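PDB 5ERE: extracellular ligand-binding receptor from Desulfohalobium retbaense DSM 5692, which probably senses small molecules outside the cell, joining a leucine-binding-protein-like module that holds 2-oxo-4-methylpentanoic acid to a PAS-like tandem sensor region that holds cytosine. Local coordinates for residues A[12-17]-A[187-192]; A[211-216]-A[316-321]. One frame throughout, in Å; residues are numbered along the deposited sequence.

Contact 1. Residues A[12-17]-A[187-192]; sequences SAFEDI and AGEAAT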
ATOM      1  N   SER A  12     -11.306 -24.562 -17.275  1.00 38.09           N
ATOM      2  CA  SER A  12     -11.821 -23.276 -16.856  1.00 40.98           C
ATOM      3  C   SER A  12     -11.295 -22.187 -17.788  1.00 39.56           C
ATOM      4  O   SER A  12     -10.453 -22.456 -18.665  1.00 41.90           O
ATOM      5  CB  SER A  12     -11.434 -22.974 -15.401  1.00 46.26           C
ATOM      6  OG  SER A  12     -10.230 -22.230 -15.310  1.00 43.24           O
ATOM      7  N   ALA A  13     -11.812 -20.968 -17.602  1.00 38.63           N
ATOM      8  CA  ALA A  13     -11.309 -19.780 -18.311  1.00 43.43           C
ATOM      9  C   ALA A  13      -9.809 -19.469 -17.999  1.00 37.82           C
ATOM     10  O   ALA A  13      -9.145 -18.705 -18.718  1.00 37.07           O
ATOM     11  CB  ALA A  13     -12.158 -18.602 -17.955  1.00 46.79           C
ATOM     12  N   PHE A  14      -9.302 -20.031 -16.908  1.00 36.28           N
ATOM     13  CA  PHE A  14      -7.932 -19.720 -16.453  1.00 40.31           C
ATOM     14  C   PHE A  14      -6.964 -20.869 -16.731  1.00 40.92           C
ATOM     15  O   PHE A  14      -5.934 -21.047 -16.051  1.00 38.12           O
ATOM     16  CB  PHE A  14      -8.005 -19.319 -14.978  1.00 37.41           C
ATOM     17  CG  PHE A  14      -9.124 -18.331 -14.718  1.00 39.24           C
ATOM     18  CD1 PHE A  14      -9.044 -17.057 -15.251  1.00 38.30           C
ATOM     19  CD2 PHE A  14     -10.261 -18.690 -13.987  1.00 35.12           C
ATOM     20  CE1 PHE A  14     -10.080 -16.128 -15.056  1.00 43.04           C
ATOM     21  CE2 PHE A  14     -11.320 -17.761 -13.788  1.00 46.51           C
ATOM     22  CZ  PHE A  14     -11.216 -16.486 -14.317  1.00 43.71           C
ATOM     23  N   GLU A  15      -7.280 -21.602 -17.795  1.00 37.46           N
ATOM     24  CA  GLU A  15      -6.454 -22.692 -18.304  1.00 41.97           C
ATOM     25  C   GLU A  15      -4.995 -22.261 -18.443  1.00 45.51           C
ATOM     26  O   GLU A  15      -4.103 -22.990 -18.009  1.00 36.80           O
ATOM     27  CB  GLU A  15      -6.985 -23.190 -19.660  1.00 47.70           C
ATOM     28  CG  GLU A  15      -6.323 -24.472 -20.170  1.00 68.37           C
ATOM     29  CD  GLU A  15      -7.003 -25.030 -21.406  1.00 87.88           C
ATOM     30  OE1 GLU A  15      -7.539 -24.230 -22.209  1.00 90.94           O
ATOM     31  OE2 GLU A  15      -7.007 -26.273 -21.564  1.00 95.87           O
ATOM     32  N   ASP A  16      -4.767 -21.063 -18.991  1.00 30.78           N
ATOM     33  CA  ASP A  16      -3.427 -20.582 -19.285  1.00 34.24           C
ATOM     34  C   ASP A  16      -2.611 -20.360 -18.009  1.00 37.68           C
ATOM     35  O   ASP A  16      -1.424 -20.660 -17.979  1.00 33.88           O
ATOM     36  CB  ASP A  16      -3.466 -19.297 -20.130  1.00 41.94           C
ATOM     37  CG  ASP A  16      -3.879 -18.055 -19.326  1.00 61.79           C
ATOM     38  OD1 ASP A  16      -4.969 -18.063 -18.699  1.00 63.67           O
ATOM     39  OD2 ASP A  16      -3.116 -17.058 -19.321  1.00 66.70           O
ATOM     40  N   ILE A  17      -3.254 -19.854 -16.970  1.00 35.18           N
ATOM     41  CA  ILE A  17      -2.618 -19.652 -15.671  1.00 36.00           C
ATOM     42  C   ILE A  17      -2.259 -21.013 -15.075  1.00 38.21           C
ATOM     43  O   ILE A  17      -1.135 -21.231 -14.589  1.00 35.63           O
ATOM     44  CB  ILE A  17      -3.552 -18.848 -14.742  1.00 36.42           C
ATOM     45  CG1 ILE A  17      -3.542 -17.370 -15.172  1.00 40.77           C
ATOM     46  CG2 ILE A  17      -3.182 -18.992 -13.239  1.00 28.14           C
ATOM     47  CD1 ILE A  17      -4.772 -16.596 -14.711  1.00 37.94           C
ATOM     48  N   ALA A 187      -8.550 -11.712 -15.449  1.00 40.11           N
ATOM     49  CA  ALA A 187      -7.261 -12.162 -15.933  1.00 42.83           C
ATOM     50  C   ALA A 187      -7.223 -11.927 -17.452  1.00 45.41           C
ATOM     51  O   ALA A 187      -7.613 -10.849 -17.921  1.00 43.64           O
ATOM     52  CB  ALA A 187      -7.027 -13.642 -15.549  1.00 34.96           C
ATOM     53  N   GLY A 188      -6.764 -12.900 -18.229  1.00 46.42           N
ATOM     54  CA  GLY A 188      -6.499 -12.665 -19.650  1.00 38.77           C
ATOM     55  C   GLY A 188      -7.738 -12.297 -20.481  1.00 46.69           C
ATOM     56  O   GLY A 188      -7.597 -11.687 -21.540  1.00 39.98           O
ATOM     57  N   GLU A 189      -8.928 -12.672 -20.006  1.00 47.21           N
ATOM     58  CA  GLU A 189     -10.182 -12.450 -20.733  1.00 49.29           C
ATOM     59  C   GLU A 189     -10.454 -10.941 -20.880  1.00 57.44           C
ATOM     60  O   GLU A 189     -11.331 -10.519 -21.640  1.00 55.42           O
ATOM     61  CB  GLU A 189     -11.388 -13.148 -20.034  1.00 38.58           C
ATOM     62  CG  GLU A 189     -11.837 -12.541 -18.692  1.00 48.04           C
ATOM     63  CD  GLU A 189     -11.041 -13.085 -17.492  1.00 43.19           C
ATOM     64  OE1 GLU A 189     -10.029 -13.731 -17.734  1.00 44.05           O
ATOM     65  OE2 GLU A 189     -11.472 -12.883 -16.331  1.00 41.35           O
ATOM     66  N   ALA A 190      -9.703 -10.138 -20.138  1.00 48.64           N
ATOM     67  CA  ALA A 190      -9.770  -8.696 -20.249  1.00 53.03           C
ATOM     68  C   ALA A 190      -9.476  -8.183 -21.647  1.00 48.06           C
ATOM     69  O   ALA A 190      -9.914  -7.107 -21.968  1.00 46.88           O
ATOM     70  CB  ALA A 190      -8.821  -8.040 -19.264  1.00 43.97           C
ATOM     71  N   ALA A 191      -8.732  -8.916 -22.466  1.00 49.37           N
ATOM     72  CA  ALA A 191      -8.471  -8.457 -23.834  1.00 56.38           C
ATOM     73  C   ALA A 191      -9.761  -8.451 -24.686  1.00 62.12           C
ATOM     74  O   ALA A 191      -9.929  -7.616 -25.567  1.00 60.22           O
ATOM     75  CB  ALA A 191      -7.418  -9.313 -24.496  1.00 54.57           C
ATOM     76  N   THR A 192     -10.659  -9.383 -24.407  1.00 59.37           N
ATOM     77  CA  THR A 192     -11.958  -9.435 -25.067  1.00 63.31           C
ATOM     78  C   THR A 192     -12.916  -8.393 -24.495  1.00 65.69           C
ATOM     79  O   THR A 192     -13.633  -7.692 -25.243  1.00 59.51           O
ATOM     80  CB  THR A 192     -12.574 -10.835 -24.937  1.00 62.70           C
ATOM     81  OG1 THR A 192     -11.775 -11.750 -25.689  1.00 68.80           O
ATOM     82  CG2 THR A 192     -14.031 -10.883 -25.463  1.00 59.37           C
TER
HETATM   83  O   HOH W   1      -8.786 -15.918 -18.801  1.00 44.96           O
HETATM   84  O   HOH W   2      -6.072 -15.588 -18.427  1.00 44.09           O
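Ala187 meets both Phe14 and Ile17: its CB lies 3.8 Å from Ile17 CD1 and 4.0 Å from Phe14 CE1, a small apolar patch between the start of helix 15-32 and the loop before helix 190-199. Phe14 is at the N-cap position of helix 15-32; with CG anti to its carbonyl carbon and beside the backbone N (chi1 -46°), the ring brings CE1 against Ala187 CB, and it also touches the bound 2-oxo-4-methylpentanoic acid. At Gly188 the contact becomes water-mediated: one water accepts from Gly188 N and donates to Asp16 OD1 at 2.7 Å. Glu189 folds back at chi2 and sets its carboxylate beside the ring of Phe14, the two planes 57° apart. Its OE1 lies 3.6 Å from Phe14 CE1, whereas OE2 sits in the ring plane at the edge. A second water donates to Glu189 OE1 and, at 2.8 Å, to Ala13 O. OE2 is hydrogen-bonded to Tyr160 and weakly to Ala187 N, which together hold the carboxylate in place. No direct hydrogen bond joins the two segments. Apolar touches and two bridging waters make up the junction, consistent with the closed, ligand-bound state of a periplasmic binding protein, whose lobes meet across a cleft that can open.

Contact 2. Residues A[211-216]-A[316-321]; sequences PIQRAE and SGFRVA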
ATOM      1  N   PRO A 211      -3.844 -10.245 -11.748  1.00 30.10           N
ATOM      2  CA  PRO A 211      -4.114 -11.279 -12.760  1.00 32.65           C
ATOM      3  C   PRO A 211      -4.124 -10.817 -14.218  1.00 34.71           C
ATOM      4  O   PRO A 211      -4.011 -11.655 -15.117  1.00 36.56           O
ATOM      5  CB  PRO A 211      -5.520 -11.761 -12.381  1.00 41.33           C
ATOM      6  CG  PRO A 211      -5.636 -11.433 -10.947  1.00 36.83           C
ATOM      7  CD  PRO A 211      -4.979 -10.119 -10.822  1.00 32.89           C
ATOM      8  N   ILE A 212      -4.260  -9.520 -14.459  1.00 42.13           N
ATOM      9  CA  ILE A 212      -4.499  -9.041 -15.828  1.00 42.65           C
ATOM     10  C   ILE A 212      -3.229  -9.035 -16.709  1.00 41.57           C
ATOM     11  O   ILE A 212      -3.313  -8.921 -17.932  1.00 41.24           O
ATOM     12  CB  ILE A 212      -5.142  -7.630 -15.778  1.00 38.31           C
ATOM     13  CG1 ILE A 212      -5.975  -7.345 -17.041  1.00 41.07           C
ATOM     14  CG2 ILE A 212      -4.099  -6.565 -15.600  1.00 33.69           C
ATOM     15  CD1 ILE A 212      -6.907  -6.158 -16.863  1.00 46.49           C
ATOM     16  N   GLN A 213      -2.054  -9.227 -16.116  1.00 40.14           N
ATOM     17  CA  GLN A 213      -0.813  -9.152 -16.912  1.00 38.71           C
ATOM     18  C   GLN A 213      -0.550 -10.472 -17.640  1.00 44.00           C
ATOM     19  O   GLN A 213       0.309 -11.248 -17.247  1.00 41.81           O
ATOM     20  CB  GLN A 213       0.412  -8.795 -16.047  1.00 39.30           C
ATOM     21  CG  GLN A 213       1.666  -8.532 -16.913  1.00 43.44           C
ATOM     22  CD  GLN A 213       2.903  -8.174 -16.112  1.00 38.65           C
ATOM     23  OE1 GLN A 213       3.027  -7.058 -15.609  1.00 38.88           O
ATOM     24  NE2 GLN A 213       3.825  -9.128 -15.972  1.00 39.22           N
ATOM     25  N   ARG A 214      -1.304 -10.707 -18.708  1.00 37.01           N
ATOM     26  CA  ARG A 214      -1.200 -11.925 -19.503  1.00 40.45           C
ATOM     27  C   ARG A 214      -0.924 -11.541 -20.964  1.00 49.19           C
ATOM     28  O   ARG A 214      -1.294 -10.442 -21.403  1.00 46.59           O
ATOM     29  CB  ARG A 214      -2.480 -12.765 -19.389  1.00 37.12           C
ATOM     30  CG  ARG A 214      -3.062 -12.935 -17.989  1.00 45.87           C
ATOM     31  CD  ARG A 214      -2.106 -13.736 -17.064  1.00 50.77           C
ATOM     32  NE  ARG A 214      -1.662 -14.990 -17.673  1.00 49.84           N
ATOM     33  CZ  ARG A 214      -0.683 -15.759 -17.191  1.00 41.69           C
ATOM     34  NH1 ARG A 214      -0.035 -15.410 -16.082  1.00 48.52           N
ATOM     35  NH2 ARG A 214      -0.356 -16.882 -17.819  1.00 40.90           N
ATOM     36  N   ALA A 215      -0.299 -12.442 -21.715  1.00 48.42           N
ATOM     37  CA  ALA A 215       0.155 -12.138 -23.063  1.00 53.29           C
ATOM     38  C   ALA A 215      -1.017 -11.733 -23.966  1.00 49.45           C
ATOM     39  O   ALA A 215      -0.894 -10.863 -24.809  1.00 48.59           O
ATOM     40  CB  ALA A 215       0.883 -13.332 -23.641  1.00 54.10           C
ATOM     41  N   GLU A 216      -2.157 -12.369 -23.757  1.00 48.89           N
ATOM     42  CA  GLU A 216      -3.379 -12.068 -24.499  1.00 57.26           C
ATOM     43  C   GLU A 216      -3.709 -10.570 -24.422  1.00 61.42           C
ATOM     44  O   GLU A 216      -4.059  -9.921 -25.415  1.00 56.07           O
ATOM     45  CB  GLU A 216      -4.497 -12.937 -23.919  1.00 59.84           C
ATOM     46  CG  GLU A 216      -5.893 -12.719 -24.421  1.00 68.46           C
ATOM     47  CD  GLU A 216      -6.870 -13.716 -23.797  1.00 76.20           C
ATOM     48  OE1 GLU A 216      -6.441 -14.497 -22.908  1.00 73.37           O
ATOM     49  OE2 GLU A 216      -8.059 -13.728 -24.194  1.00 78.66           O
ATOM     50  N   SER A 316       4.607  -1.479 -26.935  1.00 68.35           N
ATOM     51  CA  SER A 316       5.839  -2.262 -26.874  1.00 70.24           C
ATOM     52  C   SER A 316       5.977  -3.214 -25.657  1.00 69.94           C
ATOM     53  O   SER A 316       6.985  -3.926 -25.552  1.00 61.03           O
ATOM     54  CB  SER A 316       7.029  -1.309 -26.897  1.00 64.80           C
ATOM     55  OG  SER A 316       6.807  -0.197 -26.054  1.00 68.66           O
ATOM     56  N   GLY A 317       4.987  -3.227 -24.757  1.00 63.37           N
ATOM     57  CA  GLY A 317       4.989  -4.152 -23.626  1.00 57.92           C
ATOM     58  C   GLY A 317       4.354  -3.662 -22.317  1.00 57.47           C
ATOM     59  O   GLY A 317       3.846  -2.535 -22.206  1.00 52.13           O
ATOM     60  N   PHE A 318       4.366  -4.544 -21.324  1.00 52.70           N
ATOM     61  CA  PHE A 318       3.986  -4.195 -19.955  1.00 50.32           C
ATOM     62  C   PHE A 318       5.095  -3.375 -19.331  1.00 51.36           C
ATOM     63  O   PHE A 318       6.240  -3.810 -19.303  1.00 50.68           O
ATOM     64  CB  PHE A 318       3.743  -5.445 -19.116  1.00 47.68           C
ATOM     65  CG  PHE A 318       2.637  -6.296 -19.609  1.00 40.12           C
ATOM     66  CD1 PHE A 318       1.323  -5.865 -19.523  1.00 42.13           C
ATOM     67  CD2 PHE A 318       2.901  -7.527 -20.142  1.00 35.97           C
ATOM     68  CE1 PHE A 318       0.307  -6.665 -19.929  1.00 37.45           C
ATOM     69  CE2 PHE A 318       1.880  -8.329 -20.576  1.00 41.68           C
ATOM     70  CZ  PHE A 318       0.576  -7.894 -20.467  1.00 44.19           C
ATOM     71  N   ARG A 319       4.747  -2.202 -18.807  1.00 58.36           N
ATOM     72  CA  ARG A 319       5.739  -1.268 -18.269  1.00 56.36           C
ATOM     73  C   ARG A 319       5.418  -0.800 -16.862  1.00 43.28           C
ATOM     74  O   ARG A 319       4.253  -0.737 -16.463  1.00 45.88           O
ATOM     75  CB  ARG A 319       5.845  -0.030 -19.166  1.00 55.51           C
ATOM     76  CG  ARG A 319       6.352  -0.300 -20.557  1.00 63.95           C
ATOM     77  CD  ARG A 319       7.844  -0.522 -20.567  1.00 71.82           C
ATOM     78  NE  ARG A 319       8.319  -0.806 -21.916  1.00 81.88           N
ATOM     79  CZ  ARG A 319       8.417  -2.023 -22.448  1.00 85.01           C
ATOM     80  NH1 ARG A 319       8.854  -2.162 -23.695  1.00 88.44           N
ATOM     81  NH2 ARG A 319       8.081  -3.104 -21.747  1.00 80.42           N
ATOM     82  N   VAL A 320       6.453  -0.399 -16.138  1.00 42.09           N
ATOM     83  CA  VAL A 320       6.252   0.294 -14.876  1.00 49.61           C
ATOM     84  C   VAL A 320       5.653   1.661 -15.169  1.00 45.28           C
ATOM     85  O   VAL A 320       6.121   2.379 -16.060  1.00 45.03           O
ATOM     86  CB  VAL A 320       7.562   0.446 -14.093  1.00 49.44           C
ATOM     87  CG1 VAL A 320       7.365   1.301 -12.840  1.00 48.40           C
ATOM     88  CG2 VAL A 320       8.107  -0.906 -13.708  1.00 51.75           C
ATOM     89  N   ALA A 321       4.603   2.022 -14.450  1.00 54.12           N
ATOM     90  CA  ALA A 321       3.942   3.294 -14.722  1.00 49.43           C
ATOM     91  C   ALA A 321       4.793   4.416 -14.158  1.00 50.44           C
ATOM     92  O   ALA A 321       4.926   4.553 -12.948  1.00 44.64           O
ATOM     93  CB  ALA A 321       2.546   3.331 -14.125  1.00 53.03           C
TER
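Gln213 and Phe318 mark the nearest approach of the two backbones, with CA atoms 7.5 Å apart, too far for main-chain pairing. The 211-216 segment leaves a 3-10 turn and bends sharply at Gln213, the centre of an inverse gamma turn closed by Arg214 N donating to Ile212 O at 2.8 Å. Arg214 then takes the N-cap position of helix 215-219. Facing this bend, 317-320 runs as a strand, and its Phe318 side chain points across the gap.

The ring of Phe318 receives Gln213 on one face and Arg214 at its edge. Gln213 CG stands 3.4 Å from the centroid of the Phe318 ring and only 5° off the normal, a CH-pi contact. With CG anti to the backbone N (chi1 -172°) and an extended chain beyond it, Gln213 carries its amide past the ring toward Phe318 CB, the amide and ring planes 23° apart. The amide oxygen OE1 is hydrogen-bonded to Lys311 and Tyr229.

Strand 317-320 pairs antiparallel with strand 304-314 in the mixed sheet of the binding-protein module, a hairpin that leads toward the long helix 324-357. The Phe318 ring thus reaches from this sheet to the loop that follows strand 205-208, and it also packs on Tyr229 and Val313.

At the ring edge, Arg214 O lies near the plane of the Phe318 ring, 3.3 Å from Phe318 CZ, where the partly positive aromatic C-H rim is expected to suit a carbonyl oxygen. The Arg214 side chain leaves in another direction, to a salt bridge with Glu20.

In the fold
The two contacts have centres about 14 Å apart, and they come in series along the chain: contact 1 closes at 192 before contact 2 opens at 211. Segment 12-17 follows strand 3-8 of the five-stranded parallel sheet, whereas 187-192 and 211-216 follow neighbouring parallel strands of the mixed sheet, 181-185 and 205-208, to which 317-320 is joined through 304-314. A salt bridge between Asp16 OD2 and Arg214 NE at 3.0 Å, and Ala190 packing on Ile212, connect the contacts. Phe14 and Pro211 both line the 2-oxo-4-methylpentanoic acid pocket. Contact 1 thus joins the two lobes beside the ligand, while contact 2 ties the edge hairpin of the mixed sheet to the loop after strand 205-208.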